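Local structure of protein SSD1 (Saccharomyces cerevisiae S288C, 7AM1) at residues A[889-894]-A[904-909]; A[732-737]-A[748-753]; A[62-67]-A[213-218]. The protein binds untranslated regions of mRNA and acts as a translation repressor, being a non-enzymatic RNase II family member implicated in control of the cell-cycle G1 phase. All coordinates share one frame; numbering follows the deposited sequence.

Contacts 1 and 2 are buried and belong to one five-stranded antiparallel sheet in the C-terminal OB-type domain. Each is a hairpin of that sheet, and strands 732-741 and 888-896 run side by side, so the two touch, with centres about 8 Å apart. Contact 1 keeps a ladder of five backbone bonds from P890 to R894, whereas contact 2 is a pair that splays open and is filled by apolar side chains and a water. Contact 3 lies elsewhere, its centre about 38 Å from either, in the N-terminal sheet, probably of an OB-type cold-shock domain. It is only partly buried, and a salt bridge between a loop and the residue just past a strand replaces the ladder.

Contact 1: A[889-894]-A[904-909]; sequences IPILLR and LTVRAL
L892 and R907 face each other as a hydrogen-bonded pair of antiparallel strands: L892 N donates to R907 O at 2.7 Å, nearly along the C=O axis, and R907 N returns a bond to L892 O at 3.0 Å. R894 and T905 repeat the pattern two residues on, with T905 N 2.8 Å from R894 O. At the other end L909 N reaches P890 O at 3.2 Å, a longer bond, straight at the hydrogen but with the donor tilted 33° from the carbonyl plane; a water held by L909 O also gives P890 O a weak bond. The polar ends of R894 and T905 meet on E896, the guanidinium in a salt bridge and T905 OG1 in a hydrogen bond. Between the ladder rungs V906 CA closes to 3.2 Å on L892 O. Packing on the face of I891, L893, V906 and A908 centres on V906. I891 CG2, anti to the backbone N with CG1 beside it (chi1 -69°), meets V906 CB at 3.6 Å, and L893 CD1 meets V906 CG1 at 3.8 Å. The P890 ring crosses the L909 side chain at about a right angle, with P890 CG 4.0 Å from L909 CD2. Strand 903-908 is outermost in its sheet, while strand 888-896 pairs on its other flank with strand 732-741; strand 755-760 lies against L893, L904 and V906, and helix 689-725 covers L893 and L904.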
ATOM      1  N   ILE A 889      -8.388   7.880 -23.545  1.00 44.07           N
ATOM      2  CA  ILE A 889      -9.716   7.349 -23.850  1.00 43.61           C
ATOM      3  C   ILE A 889     -10.714   7.917 -22.848  1.00 40.42           C
ATOM      4  O   ILE A 889     -10.392   8.030 -21.657  1.00 39.49           O
ATOM      5  CB  ILE A 889      -9.710   5.812 -23.821  1.00 46.63           C
ATOM      6  CG1 ILE A 889     -11.090   5.256 -24.164  1.00 48.97           C
ATOM      7  CG2 ILE A 889      -9.283   5.303 -22.451  1.00 46.86           C
ATOM      8  CD1 ILE A 889     -11.139   3.741 -24.224  1.00 50.17           C
ATOM      9  N   PRO A 890     -11.926   8.289 -23.266  1.00 39.61           N
ATOM     10  CA  PRO A 890     -12.929   8.729 -22.286  1.00 38.86           C
ATOM     11  C   PRO A 890     -13.534   7.539 -21.552  1.00 38.05           C
ATOM     12  O   PRO A 890     -13.963   6.561 -22.170  1.00 39.15           O
ATOM     13  CB  PRO A 890     -13.972   9.462 -23.138  1.00 40.30           C
ATOM     14  CG  PRO A 890     -13.797   8.927 -24.502  1.00 41.79           C
ATOM     15  CD  PRO A 890     -12.373   8.501 -24.655  1.00 41.29           C
ATOM     16  N   ILE A 891     -13.575   7.639 -20.224  1.00 36.27           N
ATOM     17  CA  ILE A 891     -13.968   6.538 -19.353  1.00 36.40           C
ATOM     18  C   ILE A 891     -15.081   7.014 -18.431  1.00 36.37           C
ATOM     19  O   ILE A 891     -14.979   8.088 -17.826  1.00 37.43           O
ATOM     20  CB  ILE A 891     -12.775   6.014 -18.526  1.00 37.38           C
ATOM     21  CG1 ILE A 891     -11.763   5.299 -19.428  1.00 39.56           C
ATOM     22  CG2 ILE A 891     -13.243   5.093 -17.400  1.00 36.43           C
ATOM     23  CD1 ILE A 891     -12.330   4.128 -20.192  1.00 40.56           C
ATOM     24  N   LEU A 892     -16.130   6.208 -18.316  1.00 35.51           N
ATOM     25  CA  LEU A 892     -17.167   6.404 -17.312  1.00 36.27           C
ATOM     26  C   LEU A 892     -16.724   5.723 -16.022  1.00 36.09           C
ATOM     27  O   LEU A 892     -16.327   4.553 -16.036  1.00 35.46           O
ATOM     28  CB  LEU A 892     -18.495   5.832 -17.805  1.00 37.07           C
ATOM     29  CG  LEU A 892     -19.078   6.551 -19.025  1.00 39.02           C
ATOM     30  CD1 LEU A 892     -19.900   5.601 -19.880  1.00 38.58           C
ATOM     31  CD2 LEU A 892     -19.920   7.739 -18.591  1.00 41.09           C
ATOM     32  N   LEU A 893     -16.771   6.462 -14.917  1.00 38.06           N
ATOM     33  CA  LEU A 893     -16.220   6.014 -13.645  1.00 38.03           C
ATOM     34  C   LEU A 893     -17.301   6.043 -12.577  1.00 36.57           C
ATOM     35  O   LEU A 893     -18.011   7.045 -12.428  1.00 36.97           O
ATOM     36  CB  LEU A 893     -15.028   6.885 -13.228  1.00 39.26           C
ATOM     37  CG  LEU A 893     -14.449   6.657 -11.828  1.00 40.62           C
ATOM     38  CD1 LEU A 893     -13.821   5.277 -11.708  1.00 42.33           C
ATOM     39  CD2 LEU A 893     -13.422   7.737 -11.488  1.00 40.31           C
ATOM     40  N   ARG A 894     -17.436   4.927 -11.865  1.00 34.84           N
ATOM     41  CA  ARG A 894     -18.443   4.751 -10.837  1.00 37.88           C
ATOM     42  C   ARG A 894     -17.890   3.927  -9.684  1.00 34.28           C
ATOM     43  O   ARG A 894     -16.979   3.116  -9.856  1.00 35.02           O
ATOM     44  CB  ARG A 894     -19.676   4.043 -11.388  1.00 43.75           C
ATOM     45  CG  ARG A 894     -20.917   4.851 -11.342  1.00 49.53           C
ATOM     46  CD  ARG A 894     -22.018   4.077 -12.026  1.00 51.38           C
ATOM     47  NE  ARG A 894     -22.481   2.963 -11.208  1.00 49.96           N
ATOM     48  CZ  ARG A 894     -23.539   3.013 -10.405  1.00 47.95           C
ATOM     49  NH1 ARG A 894     -23.881   1.941  -9.704  1.00 47.99           N
ATOM     50  NH2 ARG A 894     -24.259   4.124 -10.302  1.00 46.41           N
ATOM     51  N   LEU A 904     -15.099   0.112  -7.352  1.00 34.02           N
ATOM     52  CA  LEU A 904     -14.881   1.009  -8.473  1.00 33.98           C
ATOM     53  C   LEU A 904     -14.995   0.226  -9.770  1.00 33.43           C
ATOM     54  O   LEU A 904     -14.458  -0.878  -9.892  1.00 33.56           O
ATOM     55  CB  LEU A 904     -13.507   1.665  -8.382  1.00 34.39           C
ATOM     56  CG  LEU A 904     -13.280   2.529  -7.148  1.00 35.96           C
ATOM     57  CD1 LEU A 904     -11.786   2.826  -6.972  1.00 36.15           C
ATOM     58  CD2 LEU A 904     -14.090   3.816  -7.268  1.00 37.76           C
ATOM     59  N   THR A 905     -15.700   0.801 -10.737  1.00 31.50           N
ATOM     60  CA  THR A 905     -15.877   0.171 -12.033  1.00 32.83           C
ATOM     61  C   THR A 905     -15.720   1.232 -13.111  1.00 32.14           C
ATOM     62  O   THR A 905     -16.038   2.406 -12.901  1.00 33.62           O
ATOM     63  CB  THR A 905     -17.254  -0.506 -12.170  1.00 35.10           C
ATOM     64  OG1 THR A 905     -18.290   0.472 -12.012  1.00 36.10           O
ATOM     65  CG2 THR A 905     -17.437  -1.608 -11.131  1.00 36.19           C
ATOM     66  N   VAL A 906     -15.239   0.803 -14.272  1.00 32.75           N
ATOM     67  CA  VAL A 906     -15.015   1.700 -15.395  1.00 34.24           C
ATOM     68  C   VAL A 906     -15.605   1.089 -16.656  1.00 35.22           C
ATOM     69  O   VAL A 906     -15.643  -0.135 -16.822  1.00 35.76           O
ATOM     70  CB  VAL A 906     -13.514   2.004 -15.610  1.00 33.97           C
ATOM     71  CG1 VAL A 906     -12.988   2.863 -14.487  1.00 33.47           C
ATOM     72  CG2 VAL A 906     -12.720   0.711 -15.734  1.00 34.14           C
ATOM     73  N   ARG A 907     -16.073   1.963 -17.544  1.00 34.84           N
ATOM     74  CA  ARG A 907     -16.578   1.584 -18.854  1.00 35.76           C
ATOM     75  C   ARG A 907     -16.091   2.589 -19.885  1.00 35.93           C
ATOM     76  O   ARG A 907     -15.971   3.783 -19.592  1.00 36.73           O
ATOM     77  CB  ARG A 907     -18.109   1.518 -18.867  1.00 38.02           C
ATOM     78  CG  ARG A 907     -18.689   0.486 -17.923  1.00 41.05           C
ATOM     79  CD  ARG A 907     -20.153   0.748 -17.645  1.00 46.48           C
ATOM     80  NE  ARG A 907     -20.877  -0.505 -17.458  1.00 52.76           N
ATOM     81  CZ  ARG A 907     -22.198  -0.631 -17.534  1.00 58.53           C
ATOM     82  NH1 ARG A 907     -22.968   0.423 -17.795  1.00 60.08           N
ATOM     83  NH2 ARG A 907     -22.750  -1.823 -17.358  1.00 60.67           N
ATOM     84  N   ALA A 908     -15.802   2.098 -21.086  1.00 36.68           N
ATOM     85  CA  ALA A 908     -15.499   2.985 -22.198  1.00 38.03           C
ATOM     86  C   ALA A 908     -16.770   3.656 -22.693  1.00 38.38           C
ATOM     87  O   ALA A 908     -17.829   3.029 -22.792  1.00 36.28           O
ATOM     88  CB  ALA A 908     -14.848   2.219 -23.349  1.00 39.25           C
ATOM     89  N   LEU A 909     -16.653   4.946 -22.992  1.00 40.42           N
ATOM     90  CA  LEU A 909     -17.710   5.676 -23.675  1.00 41.33           C
ATOM     91  C   LEU A 909     -17.889   5.099 -25.073  1.00 41.51           C
ATOM     92  O   LEU A 909     -16.910   4.817 -25.770  1.00 42.19           O
ATOM     93  CB  LEU A 909     -17.341   7.161 -23.744  1.00 41.90           C
ATOM     94  CG  LEU A 909     -18.354   8.151 -24.317  1.00 44.00           C
ATOM     95  CD1 LEU A 909     -19.527   8.317 -23.368  1.00 44.56           C
ATOM     96  CD2 LEU A 909     -17.706   9.502 -24.611  1.00 44.39           C
TER
HETATM   97  O   HOH W   1     -14.109   5.385 -25.288  1.00 41.91           O

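Contact 2: A[732-737]-A[748-753]; sequences LLTMAT and VFIPEF
T737 and F749 are joined twice through their backbones, F749 N to T737 O at 3.0 Å and T737 N to F749 O at 3.2 Å. Their side chains lie alongside each other and point the same way. F749 CG sits between the backbone N and the carbonyl carbon (chi1 66°), which lays the ring alongside T737, F749 CE1 coming within 3.4 Å of T737 CG2. A736 CB fills the next position, 3.6 Å from F749 O and 3.8 Å from I750 CG1, and it also touches V748 CB. This pair belongs to the hairpin of strands 732-741 and 745-750 in the OB-type C-terminal domain, but the short strand axes stand at 122°, so beyond A736 the backbones part. From there on the segments meet through side chains: T734 CG2 meets I750 CG2 obliquely, and L732 CD1 reaches F753 CZ at 4.1 Å. F753 is brought round by a turn after I750, closed by its N-H bonding to I750 O. Where M735 no longer pairs directly with this strand, a water donates to M735 O at 2.8 Å and to E752 OE1 at 2.6 Å. The other carboxylate oxygen of E752 forms a salt bridge with R851, whose backbone N also bonds T734 OG1. Farther out, V621 and I625 of helix 617-629 touch the F749 ring, and I722 of helix 689-725 touches L732 and F753.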
ATOM      1  N   LEU A 732     -19.142   9.501 -13.285  1.00 36.54           N
ATOM      2  CA  LEU A 732     -18.293  10.563 -13.798  1.00 37.52           C
ATOM      3  C   LEU A 732     -17.772  10.145 -15.166  1.00 36.54           C
ATOM      4  O   LEU A 732     -17.769   8.964 -15.524  1.00 37.16           O
ATOM      5  CB  LEU A 732     -17.115  10.857 -12.865  1.00 39.33           C
ATOM      6  CG  LEU A 732     -17.450  11.229 -11.424  1.00 40.20           C
ATOM      7  CD1 LEU A 732     -16.165  11.387 -10.632  1.00 39.42           C
ATOM      8  CD2 LEU A 732     -18.290  12.494 -11.355  1.00 40.97           C
ATOM      9  N   LEU A 733     -17.372  11.141 -15.945  1.00 35.42           N
ATOM     10  CA  LEU A 733     -16.752  10.932 -17.246  1.00 36.40           C
ATOM     11  C   LEU A 733     -15.423  11.668 -17.225  1.00 38.33           C
ATOM     12  O   LEU A 733     -15.382  12.869 -16.938  1.00 40.18           O
ATOM     13  CB  LEU A 733     -17.655  11.439 -18.373  1.00 38.27           C
ATOM     14  CG  LEU A 733     -17.183  11.254 -19.814  1.00 40.65           C
ATOM     15  CD1 LEU A 733     -17.006   9.784 -20.139  1.00 40.70           C
ATOM     16  CD2 LEU A 733     -18.157  11.916 -20.794  1.00 42.48           C
ATOM     17  N   THR A 734     -14.336  10.954 -17.496  1.00 38.06           N
ATOM     18  CA  THR A 734     -13.027  11.584 -17.477  1.00 38.91           C
ATOM     19  C   THR A 734     -12.129  10.920 -18.505  1.00 37.70           C
ATOM     20  O   THR A 734     -12.326   9.757 -18.867  1.00 37.81           O
ATOM     21  CB  THR A 734     -12.369  11.505 -16.091  1.00 41.84           C
ATOM     22  OG1 THR A 734     -11.160  12.278 -16.092  1.00 44.91           O
ATOM     23  CG2 THR A 734     -12.043  10.070 -15.724  1.00 40.57           C
ATOM     24  N   MET A 735     -11.140  11.672 -18.968  1.00 36.77           N
ATOM     25  CA  MET A 735     -10.118  11.097 -19.827  1.00 37.71           C
ATOM     26  C   MET A 735      -9.193  10.237 -18.977  1.00 38.70           C
ATOM     27  O   MET A 735      -8.848  10.599 -17.850  1.00 41.13           O
ATOM     28  CB  MET A 735      -9.331  12.195 -20.542  1.00 38.96           C
ATOM     29  CG  MET A 735     -10.177  13.068 -21.456  1.00 40.98           C
ATOM     30  SD  MET A 735     -11.046  12.112 -22.715  1.00 43.11           S
ATOM     31  CE  MET A 735      -9.659  11.372 -23.576  1.00 43.32           C
ATOM     32  N   ALA A 736      -8.837   9.071 -19.503  1.00 37.40           N
ATOM     33  CA  ALA A 736      -7.910   8.161 -18.850  1.00 36.16           C
ATOM     34  C   ALA A 736      -6.887   7.696 -19.877  1.00 39.43           C
ATOM     35  O   ALA A 736      -7.060   7.879 -21.084  1.00 43.04           O
ATOM     36  CB  ALA A 736      -8.644   6.961 -18.233  1.00 33.52           C
ATOM     37  N   THR A 737      -5.824   7.065 -19.389  1.00 37.50           N
ATOM     38  CA  THR A 737      -4.768   6.529 -20.238  1.00 38.17           C
ATOM     39  C   THR A 737      -4.814   5.009 -20.200  1.00 37.53           C
ATOM     40  O   THR A 737      -4.961   4.412 -19.127  1.00 35.45           O
ATOM     41  CB  THR A 737      -3.391   7.027 -19.788  1.00 39.99           C
ATOM     42  OG1 THR A 737      -3.331   8.454 -19.911  1.00 40.27           O
ATOM     43  CG2 THR A 737      -2.280   6.387 -20.617  1.00 41.75           C
ATOM     44  N   VAL A 748      -6.960   0.810 -17.612  1.00 36.40           N
ATOM     45  CA  VAL A 748      -6.788   2.251 -17.702  1.00 36.85           C
ATOM     46  C   VAL A 748      -6.354   2.736 -16.330  1.00 37.34           C
ATOM     47  O   VAL A 748      -6.685   2.130 -15.305  1.00 36.70           O
ATOM     48  CB  VAL A 748      -8.078   2.970 -18.155  1.00 38.01           C
ATOM     49  CG1 VAL A 748      -8.483   2.523 -19.554  1.00 37.58           C
ATOM     50  CG2 VAL A 748      -9.207   2.710 -17.166  1.00 38.68           C
ATOM     51  N   PHE A 749      -5.606   3.829 -16.305  1.00 39.55           N
ATOM     52  CA  PHE A 749      -5.301   4.482 -15.044  1.00 39.37           C
ATOM     53  C   PHE A 749      -5.636   5.957 -15.170  1.00 37.76           C
ATOM     54  O   PHE A 749      -5.650   6.529 -16.266  1.00 36.92           O
ATOM     55  CB  PHE A 749      -3.839   4.261 -14.607  1.00 40.93           C
ATOM     56  CG  PHE A 749      -2.827   4.903 -15.495  1.00 42.01           C
ATOM     57  CD1 PHE A 749      -2.547   4.375 -16.742  1.00 42.73           C
ATOM     58  CD2 PHE A 749      -2.127   6.016 -15.066  1.00 43.48           C
ATOM     59  CE1 PHE A 749      -1.603   4.959 -17.561  1.00 44.55           C
ATOM     60  CE2 PHE A 749      -1.184   6.609 -15.877  1.00 44.65           C
ATOM     61  CZ  PHE A 749      -0.918   6.078 -17.130  1.00 45.00           C
ATOM     62  N   ILE A 750      -5.959   6.548 -14.030  1.00 37.83           N
ATOM     63  CA  ILE A 750      -6.443   7.921 -13.966  1.00 39.08           C
ATOM     64  C   ILE A 750      -5.561   8.615 -12.937  1.00 39.30           C
ATOM     65  O   ILE A 750      -5.824   8.508 -11.731  1.00 38.95           O
ATOM     66  CB  ILE A 750      -7.932   7.955 -13.593  1.00 40.49           C
ATOM     67  CG1 ILE A 750      -8.707   6.933 -14.438  1.00 42.60           C
ATOM     68  CG2 ILE A 750      -8.501   9.353 -13.806  1.00 40.55           C
ATOM     69  CD1 ILE A 750     -10.148   6.720 -14.011  1.00 43.71           C
ATOM     70  N   PRO A 751      -4.486   9.295 -13.352  1.00 41.53           N
ATOM     71  CA  PRO A 751      -3.562   9.864 -12.357  1.00 42.69           C
ATOM     72  C   PRO A 751      -4.224  10.849 -11.415  1.00 42.53           C
ATOM     73  O   PRO A 751      -3.764  11.008 -10.276  1.00 42.53           O
ATOM     74  CB  PRO A 751      -2.486  10.540 -13.220  1.00 44.37           C
ATOM     75  CG  PRO A 751      -2.551   9.842 -14.533  1.00 44.36           C
ATOM     76  CD  PRO A 751      -3.996   9.475 -14.731  1.00 42.73           C
ATOM     77  N   GLU A 752      -5.291  11.518 -11.856  1.00 41.05           N
ATOM     78  CA  GLU A 752      -5.961  12.491 -11.005  1.00 41.26           C
ATOM     79  C   GLU A 752      -6.642  11.840  -9.814  1.00 39.81           C
ATOM     80  O   GLU A 752      -6.893  12.516  -8.811  1.00 39.56           O
ATOM     81  CB  GLU A 752      -6.983  13.286 -11.816  1.00 43.48           C
ATOM     82  CG  GLU A 752      -6.361  14.211 -12.849  1.00 46.89           C
ATOM     83  CD  GLU A 752      -5.934  13.490 -14.114  1.00 49.29           C
ATOM     84  OE1 GLU A 752      -6.271  12.296 -14.274  1.00 49.46           O
ATOM     85  OE2 GLU A 752      -5.254  14.125 -14.946  1.00 50.70           O
ATOM     86  N   PHE A 753      -6.959  10.550  -9.909  1.00 40.64           N
ATOM     87  CA  PHE A 753      -7.561   9.811  -8.812  1.00 40.92           C
ATOM     88  C   PHE A 753      -6.606   8.807  -8.180  1.00 40.29           C
ATOM     89  O   PHE A 753      -6.890   8.314  -7.082  1.00 41.26           O
ATOM     90  CB  PHE A 753      -8.815   9.073  -9.303  1.00 42.44           C
ATOM     91  CG  PHE A 753      -9.965   9.983  -9.638  1.00 44.88           C
ATOM     92  CD1 PHE A 753      -9.931  10.775 -10.773  1.00 47.46           C
ATOM     93  CD2 PHE A 753     -11.074  10.057  -8.813  1.00 44.26           C
ATOM     94  CE1 PHE A 753     -10.989  11.611 -11.086  1.00 47.24           C
ATOM     95  CE2 PHE A 753     -12.133  10.898  -9.121  1.00 44.17           C
ATOM     96  CZ  PHE A 753     -12.089  11.673 -10.254  1.00 45.42           C
TER
HETATM   97  O   HOH W   2      -6.439  11.013 -16.528  1.00 44.55           O

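Contact 3: A[62-67]-A[213-218]; sequences RALEGD and LDRIPG
D67 OD2 is gripped by two donors, R215 NH2 at 2.6 Å and L64 N at 2.8 Å. The first is met on the syn side of the carboxylate, close to its plane; the second comes from above, 65° out of it. R215 NE takes the other oxygen, D67 OD1, at 2.8 Å, so the guanidinium holds the carboxylate side-on through NE and an NH in a two-bonded salt bridge, their planes only 17° apart. The bridge ties the loop before strand 68-73 to the residue that follows strand 206-214; the two strands are neighbours in a five-stranded sheet, probably the OB fold of the first cold-shock domain of RNase II proteins. Here L213 and D214 both face L68, a classic beta bulge. The loop makes a type II turn from L64 to D67, closed by D67 N to L64 O; G66 occupies its third position, where a CB would jam against the carbonyl O of E65. With an alanine at D67, R215 would probably lose the mate that fixes its guanidinium, and L64 N its acceptor inside the turn. R215 reaches the bridge by an extended chain, CG anti to the backbone N (chi1 172°), that bends only at chi3. Two waters add links: one joins R62 O to R215 NH2, another takes the I216 N-H and gives G66 O a weak bond. A pentaethylene glycol, probably from the crystallisation liquor, lies about 3 Å from the R215 side chain. Over one face of the guanidinium sits a methyl group, L64 CD1, 3.6 Å from R215 CZ.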
ATOM      1  N   ARG A  62      -4.457 -26.383   3.472  1.00 47.54           N
ATOM      2  CA  ARG A  62      -5.074 -25.658   4.579  1.00 46.81           C
ATOM      3  C   ARG A  62      -4.219 -24.508   5.093  1.00 47.41           C
ATOM      4  O   ARG A  62      -4.564 -23.900   6.113  1.00 47.09           O
ATOM      5  CB  ARG A  62      -5.406 -26.619   5.730  1.00 46.59           C
ATOM      6  CG  ARG A  62      -6.270 -27.802   5.281  1.00 47.40           C
ATOM      7  CD  ARG A  62      -6.232 -28.973   6.256  1.00 50.31           C
ATOM      8  NE  ARG A  62      -4.928 -29.635   6.254  1.00 51.46           N
ATOM      9  CZ  ARG A  62      -4.251 -29.981   7.348  1.00 53.41           C
ATOM     10  NH1 ARG A  62      -4.755 -29.757   8.556  1.00 52.81           N
ATOM     11  NH2 ARG A  62      -3.071 -30.574   7.228  1.00 55.53           N
ATOM     12  N   ALA A  63      -3.126 -24.174   4.413  1.00 48.00           N
ATOM     13  CA  ALA A  63      -2.335 -23.016   4.806  1.00 48.53           C
ATOM     14  C   ALA A  63      -3.116 -21.735   4.536  1.00 48.96           C
ATOM     15  O   ALA A  63      -3.989 -21.686   3.665  1.00 48.68           O
ATOM     16  CB  ALA A  63      -1.003 -22.991   4.057  1.00 47.77           C
ATOM     17  N   LEU A  64      -2.810 -20.696   5.306  1.00 49.66           N
ATOM     18  CA  LEU A  64      -3.478 -19.412   5.166  1.00 47.59           C
ATOM     19  C   LEU A  64      -2.515 -18.364   4.621  1.00 46.89           C
ATOM     20  O   LEU A  64      -1.290 -18.499   4.707  1.00 47.18           O
ATOM     21  CB  LEU A  64      -4.047 -18.935   6.508  1.00 48.06           C
ATOM     22  CG  LEU A  64      -5.097 -19.816   7.186  1.00 51.80           C
ATOM     23  CD1 LEU A  64      -5.417 -19.269   8.573  1.00 53.35           C
ATOM     24  CD2 LEU A  64      -6.359 -19.935   6.349  1.00 52.07           C
ATOM     25  N   GLU A  65      -3.100 -17.312   4.051  1.00 46.18           N
ATOM     26  CA  GLU A  65      -2.341 -16.149   3.609  1.00 47.28           C
ATOM     27  C   GLU A  65      -1.366 -15.702   4.691  1.00 46.47           C
ATOM     28  O   GLU A  65      -1.731 -15.581   5.863  1.00 46.29           O
ATOM     29  CB  GLU A  65      -3.305 -15.012   3.257  1.00 49.13           C
ATOM     30  CG  GLU A  65      -2.629 -13.680   2.945  1.00 51.33           C
ATOM     31  CD  GLU A  65      -2.021 -13.643   1.559  1.00 54.27           C
ATOM     32  OE1 GLU A  65      -1.224 -12.720   1.284  1.00 55.19           O
ATOM     33  OE2 GLU A  65      -2.325 -14.548   0.751  1.00 55.36           O
ATOM     34  N   GLY A  66      -0.114 -15.482   4.291  1.00 46.65           N
ATOM     35  CA  GLY A  66       0.912 -14.998   5.189  1.00 47.76           C
ATOM     36  C   GLY A  66       1.645 -16.069   5.962  1.00 49.64           C
ATOM     37  O   GLY A  66       2.672 -15.769   6.588  1.00 51.26           O
ATOM     38  N   ASP A  67       1.147 -17.305   5.950  1.00 49.30           N
ATOM     39  CA  ASP A  67       1.828 -18.396   6.627  1.00 49.32           C
ATOM     40  C   ASP A  67       3.235 -18.580   6.078  1.00 48.83           C
ATOM     41  O   ASP A  67       3.474 -18.452   4.874  1.00 49.27           O
ATOM     42  CB  ASP A  67       1.054 -19.709   6.456  1.00 48.99           C
ATOM     43  CG  ASP A  67      -0.156 -19.817   7.366  1.00 49.45           C
ATOM     44  OD1 ASP A  67      -0.390 -18.902   8.182  1.00 49.09           O
ATOM     45  OD2 ASP A  67      -0.874 -20.837   7.266  1.00 49.89           O
ATOM     46  N   LEU A 213       4.974 -23.704   9.108  1.00 58.45           N
ATOM     47  CA  LEU A 213       6.088 -23.467  10.015  1.00 62.53           C
ATOM     48  C   LEU A 213       5.794 -22.340  10.997  1.00 64.02           C
ATOM     49  O   LEU A 213       6.190 -22.425  12.165  1.00 65.53           O
ATOM     50  CB  LEU A 213       7.358 -23.160   9.217  1.00 63.90           C
ATOM     51  CG  LEU A 213       7.758 -24.230   8.195  1.00 66.01           C
ATOM     52  CD1 LEU A 213       8.977 -23.795   7.392  1.00 66.97           C
ATOM     53  CD2 LEU A 213       8.015 -25.578   8.869  1.00 67.89           C
ATOM     54  N   ASP A 214       5.100 -21.291  10.559  1.00 64.11           N
ATOM     55  CA  ASP A 214       4.794 -20.191  11.459  1.00 64.96           C
ATOM     56  C   ASP A 214       3.566 -19.445  10.955  1.00 60.43           C
ATOM     57  O   ASP A 214       3.313 -19.367   9.750  1.00 59.24           O
ATOM     58  CB  ASP A 214       5.991 -19.241  11.590  1.00 69.83           C
ATOM     59  CG  ASP A 214       5.991 -18.476  12.901  1.00 74.23           C
ATOM     60  OD1 ASP A 214       5.111 -18.727  13.751  1.00 75.80           O
ATOM     61  OD2 ASP A 214       6.892 -17.634  13.090  1.00 76.29           O
ATOM     62  N   ARG A 215       2.803 -18.910  11.905  1.00 57.34           N
ATOM     63  CA  ARG A 215       1.621 -18.109  11.624  1.00 53.36           C
ATOM     64  C   ARG A 215       1.466 -17.098  12.748  1.00 51.42           C
ATOM     65  O   ARG A 215       1.537 -17.470  13.922  1.00 52.42           O
ATOM     66  CB  ARG A 215       0.371 -18.988  11.523  1.00 52.72           C
ATOM     67  CG  ARG A 215      -0.936 -18.223  11.432  1.00 52.34           C
ATOM     68  CD  ARG A 215      -2.128 -19.188  11.310  1.00 53.86           C
ATOM     69  NE  ARG A 215      -2.017 -20.077  10.155  1.00 54.47           N
ATOM     70  CZ  ARG A 215      -2.703 -21.209  10.008  1.00 55.42           C
ATOM     71  NH1 ARG A 215      -3.553 -21.603  10.948  1.00 55.86           N
ATOM     72  NH2 ARG A 215      -2.534 -21.951   8.921  1.00 54.98           N
ATOM     73  N   ILE A 216       1.288 -15.828  12.401  1.00 49.00           N
ATOM     74  CA  ILE A 216       1.008 -14.825  13.425  1.00 49.36           C
ATOM     75  C   ILE A 216      -0.300 -15.250  14.086  1.00 49.91           C
ATOM     76  O   ILE A 216      -1.320 -15.379  13.392  1.00 47.37           O
ATOM     77  CB  ILE A 216       0.912 -13.414  12.832  1.00 49.87           C
ATOM     78  CG1 ILE A 216       2.190 -13.056  12.065  1.00 50.95           C
ATOM     79  CG2 ILE A 216       0.646 -12.407  13.936  1.00 50.52           C
ATOM     80  CD1 ILE A 216       3.420 -12.881  12.929  1.00 52.62           C
ATOM     81  N   PRO A 217      -0.341 -15.468  15.397  1.00 54.66           N
ATOM     82  CA  PRO A 217      -1.575 -15.961  16.017  1.00 56.74           C
ATOM     83  C   PRO A 217      -2.576 -14.837  16.251  1.00 56.58           C
ATOM     84  O   PRO A 217      -2.250 -13.650  16.214  1.00 55.01           O
ATOM     85  CB  PRO A 217      -1.089 -16.562  17.340  1.00 58.78           C
ATOM     86  CG  PRO A 217       0.104 -15.742  17.693  1.00 58.65           C
ATOM     87  CD  PRO A 217       0.752 -15.336  16.381  1.00 56.80           C
ATOM     88  N   GLY A 218      -3.823 -15.238  16.485  1.00 57.99           N
ATOM     89  CA  GLY A 218      -4.859 -14.280  16.818  1.00 57.15           C
ATOM     90  C   GLY A 218      -5.248 -13.330  15.704  1.00 54.16           C
ATOM     91  O   GLY A 218      -5.706 -12.219  15.982  1.00 53.74           O
TER
HETATM   92  O   HOH W   3      -5.170 -23.653   9.075  1.00 43.02           O
HETATM   93  O   HOH W   4       1.313 -15.215   9.317  1.00 44.25           O